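Local coordinates for protein 2-dehydro-3-deoxyphosphogluconate aldolase (PDB 3NZR) that belongs to the KDGP aldolase family of TIM-barrel proteins and is modelled as a two-chain assembly with bound magnesium ions, at residues 44-48 with 49-53; 61-64 with 65-69; 193-197 with 198-202. All blocks are in the same frame, centred on the assembly; numbering follows the deposited sequence.

Interaction 1: residues 44-48 with 49-53; sequences KNYPD and VDTAV
Asp48 caps the N-terminus of helix 49-61 by accepting from Thr51, a local contact at the surface of the fold where the loop after strand 37-42 runs into the helix. The evidence is a pair of bonds to a single carboxylate oxygen. Thr51 N donates to Asp48 OD1 at 3.0 Å with an N-H...O angle of 158°, arriving nearly in line with the C-O bond. Thr51 OG1 donates to the same OD1 at 2.6 Å, from its syn side and 27° out of the carboxylate plane. Asp48 can offer this oxygen because its CG sits between the backbone N and the carbonyl carbon (chi1 57°), which folds the carboxylate back over the first turn. The main chain adds the opening helical bond, Ala52 N to Asp48 O, at 3.2 Å.

Thr51 also uses its other branch. With OG1 turned to Asp48, the methyl CG2 lies anti to the backbone N and meets the ring of Pro47, 3.6 Å from CD, the two side chains crossing at about a right angle. One residue earlier than Pro47, Tyr46 lays one ring face against the helix: Ala52 CA stands 3.9 Å from the ring centroid in a CH-pi contact, and Ala52 CB touches Tyr46 CG at 3.7 Å.

Further along the same helix, Asp55 OD2 is hydrogen-bonded to Tyr46 OH, and Met56 and Tyr59 touch the Tyr46 side chain. Helix 79-89 flanks the capped turn, with Met81 and Leu84 against Val49 and Ile85 against Ala52.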
# COMPACT_ATOMS: atom_id res chain seq x y z
N LYS A 44 4.02 2.43 20.74
CA LYS A 44 5.12 1.73 21.39
C LYS A 44 5.13 1.83 22.91
O LYS A 44 5.89 1.11 23.57
CB LYS A 44 6.48 2.29 20.93
CG LYS A 44 7.60 1.23 20.94
CD LYS A 44 8.87 1.80 20.28
CE LYS A 44 10.07 0.87 20.51
NZ LYS A 44 10.86 1.31 21.72
N ASN A 45 4.38 2.77 23.45
CA ASN A 45 4.34 3.00 24.88
C ASN A 45 3.34 2.09 25.57
O ASN A 45 3.00 2.30 26.70
CB ASN A 45 3.96 4.45 25.17
CG ASN A 45 5.07 5.41 24.91
OD1 ASN A 45 6.21 5.06 24.89
ND2 ASN A 45 4.73 6.64 24.67
N TYR A 46 2.82 1.12 24.84
CA TYR A 46 1.81 0.23 25.35
C TYR A 46 2.12 -1.19 24.94
O TYR A 46 2.67 -1.42 23.91
CB TYR A 46 0.41 0.59 24.85
CG TYR A 46 -0.05 1.94 25.22
CD1 TYR A 46 -0.68 2.19 26.41
CD2 TYR A 46 0.16 3.00 24.39
CE1 TYR A 46 -1.10 3.46 26.76
CE2 TYR A 46 -0.23 4.26 24.73
CZ TYR A 46 -0.85 4.49 25.93
OH TYR A 46 -1.22 5.74 26.23
N PRO A 47 1.72 -2.14 25.78
CA PRO A 47 1.99 -3.55 25.61
C PRO A 47 1.17 -4.29 24.59
O PRO A 47 1.61 -5.29 24.06
CB PRO A 47 1.60 -4.10 26.97
CG PRO A 47 0.66 -3.22 27.44
CD PRO A 47 0.97 -1.90 26.99
N ASP A 48 -0.03 -3.84 24.34
CA ASP A 48 -0.88 -4.45 23.34
C ASP A 48 -1.94 -3.49 22.82
O ASP A 48 -2.10 -2.43 23.35
CB ASP A 48 -1.50 -5.75 23.84
CG ASP A 48 -2.28 -5.58 25.08
OD1 ASP A 48 -2.87 -4.56 25.30
OD2 ASP A 48 -2.32 -6.51 25.87
N VAL A 49 -2.69 -3.93 21.81
CA VAL A 49 -3.67 -3.10 21.13
C VAL A 49 -4.73 -2.63 22.12
O VAL A 49 -5.06 -1.45 22.12
CB VAL A 49 -4.35 -3.83 19.96
CG1 VAL A 49 -5.60 -3.14 19.49
CG2 VAL A 49 -3.35 -4.01 18.83
N ASP A 50 -5.26 -3.54 22.94
CA ASP A 50 -6.39 -3.20 23.78
C ASP A 50 -6.04 -2.21 24.88
O ASP A 50 -6.81 -1.32 25.18
CB ASP A 50 -6.96 -4.49 24.41
CG ASP A 50 -7.59 -5.41 23.35
OD1 ASP A 50 -8.03 -4.92 22.26
OD2 ASP A 50 -7.66 -6.64 23.63
N THR A 51 -4.86 -2.38 25.45
CA THR A 51 -4.33 -1.46 26.45
C THR A 51 -4.14 -0.05 25.88
O THR A 51 -4.48 0.94 26.51
CB THR A 51 -3.00 -2.05 27.00
OG1 THR A 51 -3.27 -3.37 27.55
CG2 THR A 51 -2.36 -1.16 28.09
N ALA A 52 -3.62 0.03 24.66
CA ALA A 52 -3.47 1.34 23.96
C ALA A 52 -4.88 1.94 23.60
O ALA A 52 -5.13 3.12 23.77
CB ALA A 52 -2.63 1.16 22.73
N VAL A 53 -5.81 1.11 23.16
CA VAL A 53 -7.09 1.63 22.77
C VAL A 53 -7.81 2.26 23.98
O VAL A 53 -8.40 3.34 23.86
CB VAL A 53 -7.94 0.55 22.10
CG1 VAL A 53 -9.40 1.00 21.98
CG2 VAL A 53 -7.34 0.14 20.73

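Interaction 2: residues 61-64 with 65-69; sequences EVTN and NAVSV
Thr63 and Ala66 close a type I' beta turn, with Asn64 and Asn65 at its corners, both at positive phi, and the CA atoms of Thr63 and Ala66 5.2 Å apart. The closing bond runs from Ala66 N to Thr63 O at 3.0 Å with an N-H...O angle of 154°; the donor stands above the carbonyl plane, 60° out of it. Overlapping its end, an inverse gamma turn centred on Ala66 is spanned by a weak bond of 2.8 Å from Val67 N to Asn65 O, and the chain enters strand 67-70.

The side chain of Thr63 folds over this bend. A chi1 of 66° turns OG1 towards the Ala66 end of the turn, where it touches the methyl CG2 of Val67 at 3.7 Å. Ala66 CB lies 3.2 Å from Thr63 O and 4.1 Å from Thr63 CB.

The polar ends of the turn residues are taken up by the surrounding chain. Thr63 OG1 is hydrogen-bonded to Tyr59 O in the last turn of helix 49-61, and Asn64 ND2 to Tyr30 OH. Asn65 receives a bond from Ser60 OG at OD1, while its ND2 serves both Gln90 O and Ser4 O.

Chemically, then, one backbone bond closes the turn, while the amide of the buried Asn65, satisfied at both its oxygen and its nitrogen, ties the bend to the end of the preceding helix and to two more distant points, Gln90 and Ser4.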
# COMPACT_ATOMS: atom_id res chain seq x y z
N GLU A 61 -11.30 12.04 24.95
CA GLU A 61 -12.30 12.76 25.76
C GLU A 61 -11.95 14.20 26.08
O GLU A 61 -12.82 15.07 26.10
CB GLU A 61 -12.52 12.05 27.08
CG GLU A 61 -13.04 10.66 26.91
CD GLU A 61 -13.62 10.11 28.20
OE1 GLU A 61 -12.83 9.84 29.14
OE2 GLU A 61 -14.86 9.95 28.24
N VAL A 62 -10.68 14.46 26.35
CA VAL A 62 -10.27 15.79 26.76
C VAL A 62 -9.83 16.65 25.60
O VAL A 62 -9.38 17.77 25.81
CB VAL A 62 -9.18 15.71 27.84
CG1 VAL A 62 -9.74 14.94 29.09
CG2 VAL A 62 -7.90 15.06 27.28
N THR A 63 -9.91 16.13 24.39
CA THR A 63 -9.43 16.84 23.23
C THR A 63 -10.41 16.84 22.07
O THR A 63 -10.00 17.14 20.96
CB THR A 63 -8.13 16.17 22.65
OG1 THR A 63 -8.48 14.88 22.15
CG2 THR A 63 -7.01 16.04 23.70
N ASN A 64 -11.66 16.48 22.31
CA ASN A 64 -12.68 16.34 21.25
C ASN A 64 -12.20 15.51 20.12
O ASN A 64 -12.44 15.82 18.98
CB ASN A 64 -13.15 17.70 20.75
CG ASN A 64 -13.88 18.48 21.85
OD1 ASN A 64 -14.55 17.87 22.70
ND2 ASN A 64 -13.66 19.80 21.90
N ASN A 65 -11.56 14.42 20.49
CA ASN A 65 -10.97 13.42 19.56
C ASN A 65 -9.79 13.90 18.69
O ASN A 65 -9.44 13.23 17.71
CB ASN A 65 -12.04 12.76 18.70
CG ASN A 65 -11.58 11.44 18.15
OD1 ASN A 65 -10.96 10.65 18.84
ND2 ASN A 65 -11.92 11.18 16.88
N ALA A 66 -9.14 15.00 19.09
CA ALA A 66 -7.99 15.50 18.37
C ALA A 66 -6.77 14.67 18.77
O ALA A 66 -5.81 15.19 19.35
CB ALA A 66 -7.78 16.99 18.63
N VAL A 67 -6.76 13.39 18.39
CA VAL A 67 -5.69 12.53 18.79
C VAL A 67 -4.97 12.03 17.53
O VAL A 67 -5.64 11.79 16.49
CB VAL A 67 -6.25 11.34 19.62
CG1 VAL A 67 -5.24 10.21 19.71
CG2 VAL A 67 -6.69 11.83 21.01
N SER A 68 -3.67 11.84 17.64
CA SER A 68 -2.87 11.32 16.56
C SER A 68 -2.22 10.06 17.02
O SER A 68 -1.45 10.08 17.94
CB SER A 68 -1.82 12.38 16.19
OG SER A 68 -0.90 11.88 15.23
N VAL A 69 -2.52 8.93 16.42
CA VAL A 69 -1.93 7.65 16.82
C VAL A 69 -0.59 7.57 16.10
O VAL A 69 -0.56 7.68 14.87
CB VAL A 69 -2.80 6.45 16.39
CG1 VAL A 69 -2.14 5.14 16.83
CG2 VAL A 69 -4.19 6.61 16.99

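Interaction 3: residues 193-197 with 198-202; sequences GGIDL and ENYEE. With MG (magnesium ion), chain F.
Asp196 and Asn199 grip each other through main-chain and side-chain hydrogen bonds in both directions. Asp196 OD1 accepts from Glu198 N at 3.1 Å, from above the carboxylate plane, and from Asn199 N at 3.1 Å, nearly in line with its C-O bond. In return, Asn199 OD1 accepts from Asp196 N at 2.7 Å with an N-H...O angle of 172°. The other end of that amide is held too: Asn199 ND2 donates to Gly194 O at 3.0 Å, close to both the amide and carbonyl planes. A chi1 of 62° swings the Asn199 amide back over the preceding residues to span these partners.

Metal coordination uses the second oxygen of Asp196. OD2 binds the magnesium ion at 2.1 Å, and five waters complete an octahedron. Water 1 of this shell donates to Asp196 OD1, and water 4 to Glu198 OE1, making Glu198 a second-shell partner.

Two like charges lie close: Asp196 OD1 and Glu198 OE1 are 3.2 Å apart, their carboxylate planes 75° apart; the nearby magnesium ion probably offsets the repulsion.

Apolar contact is slight: Ile195 CG2 reaches the edge of the Tyr200 ring, 4.0 Å from CD1. Tyr200 OH is hydrogen-bonded to Thr243 OG1.

The pattern contains an Asx turn, Asp196 OD1 to Glu198 N, joined to a largely hydrated magnesium site in the loop between strand 188-191 and helix 200-209 of the TIM barrel.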
# COMPACT_ATOMS: atom_id res chain seq x y z
N GLY A 193 10.80 16.57 12.28
CA GLY A 193 12.18 16.31 12.63
C GLY A 193 12.97 17.59 12.79
O GLY A 193 13.17 18.29 11.78
N GLY A 194 13.34 17.93 14.02
CA GLY A 194 14.22 19.10 14.26
C GLY A 194 13.53 20.44 14.23
O GLY A 194 14.17 21.49 14.07
N ILE A 195 12.21 20.46 14.36
CA ILE A 195 11.52 21.71 14.35
C ILE A 195 11.53 22.23 15.77
O ILE A 195 11.25 21.49 16.74
CB ILE A 195 10.08 21.59 13.87
CG1 ILE A 195 9.99 21.07 12.43
CG2 ILE A 195 9.30 22.90 14.09
CD1 ILE A 195 8.51 21.03 12.00
N ASP A 196 11.94 23.50 15.90
CA ASP A 196 11.92 24.14 17.22
C ASP A 196 11.35 25.55 17.11
O ASP A 196 11.04 25.96 16.03
CB ASP A 196 13.28 24.04 17.94
CG ASP A 196 14.45 24.80 17.23
OD1 ASP A 196 14.24 25.74 16.43
OD2 ASP A 196 15.62 24.41 17.51
N LEU A 197 11.17 26.28 18.22
CA LEU A 197 10.59 27.62 18.16
C LEU A 197 11.39 28.61 17.37
O LEU A 197 10.87 29.65 16.97
CB LEU A 197 10.39 28.22 19.58
CG LEU A 197 9.51 27.48 20.56
CD1 LEU A 197 9.25 28.35 21.81
CD2 LEU A 197 8.18 27.12 19.90
N GLU A 198 12.66 28.34 17.13
CA GLU A 198 13.50 29.33 16.45
C GLU A 198 13.49 29.13 14.96
O GLU A 198 13.71 30.08 14.24
CB GLU A 198 14.96 29.25 16.95
CG GLU A 198 15.12 29.75 18.36
CD GLU A 198 14.64 28.75 19.38
OE1 GLU A 198 14.65 27.49 19.12
OE2 GLU A 198 14.26 29.24 20.44
N ASN A 199 13.23 27.91 14.49
CA ASN A 199 13.13 27.67 13.04
C ASN A 199 11.71 27.41 12.50
O ASN A 199 11.56 27.19 11.32
CB ASN A 199 14.06 26.53 12.59
CG ASN A 199 13.71 25.19 13.23
OD1 ASN A 199 12.56 24.94 13.66
ND2 ASN A 199 14.70 24.31 13.29
N TYR A 200 10.71 27.41 13.36
CA TYR A 200 9.32 27.08 12.99
C TYR A 200 8.87 28.05 11.91
O TYR A 200 8.32 27.66 10.89
CB TYR A 200 8.37 27.25 14.20
CG TYR A 200 6.94 26.99 13.88
CD1 TYR A 200 6.48 25.67 13.59
CD2 TYR A 200 6.03 28.02 13.87
CE1 TYR A 200 5.15 25.43 13.33
CE2 TYR A 200 4.70 27.80 13.57
CZ TYR A 200 4.24 26.50 13.30
OH TYR A 200 2.90 26.30 13.03
N GLU A 201 9.06 29.31 12.14
CA GLU A 201 8.57 30.29 11.16
C GLU A 201 9.18 30.10 9.77
O GLU A 201 8.46 30.08 8.80
CB GLU A 201 8.73 31.71 11.68
CG GLU A 201 7.71 32.04 12.79
CD GLU A 201 8.13 33.19 13.75
OE1 GLU A 201 7.28 34.05 14.01
OE2 GLU A 201 9.28 33.21 14.28
N GLU A 202 10.48 29.93 9.69
CA GLU A 202 11.14 29.84 8.39
C GLU A 202 10.75 28.56 7.65
O GLU A 202 10.59 28.57 6.46
CB GLU A 202 12.66 29.92 8.54
CG GLU A 202 13.38 30.42 7.30
CD GLU A 202 14.89 30.54 7.50
OE1 GLU A 202 15.33 30.81 8.63
OE2 GLU A 202 15.64 30.36 6.51
MG MG F . 17.55 25.13 16.98
O HOH W 1 16.65 26.10 15.43
O HOH W 2 10.65 30.60 14.36
O HOH W 3 12.99 25.58 20.70
O HOH W 4 17.24 26.77 18.51
O HOH W 5 18.51 24.28 18.51
O HOH W 6 19.45 26.07 16.60
O HOH W 7 17.93 23.62 15.89

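Overall arrangement
All three contacts lie at junctions between strands and helices of one TIM-barrel fold and follow in series along the chain. Interactions 1 and 2 bracket helix 49-61: the first is at its entry from strand 37-42, the second at its exit into the neighbouring parallel strand 67-70, so together they mark the two ends of the helix in one beta-alpha-beta crossover. Their centres are about 16 Å apart and their nearest atoms about 7 Å. Interaction 3 lies in the loop from strand 188-191 to helix 200-209, on the opposite side of the chain's centre from interaction 1; its centre is about 31 Å from that of interaction 1 and about 24 Å from that of interaction 2. None touches another.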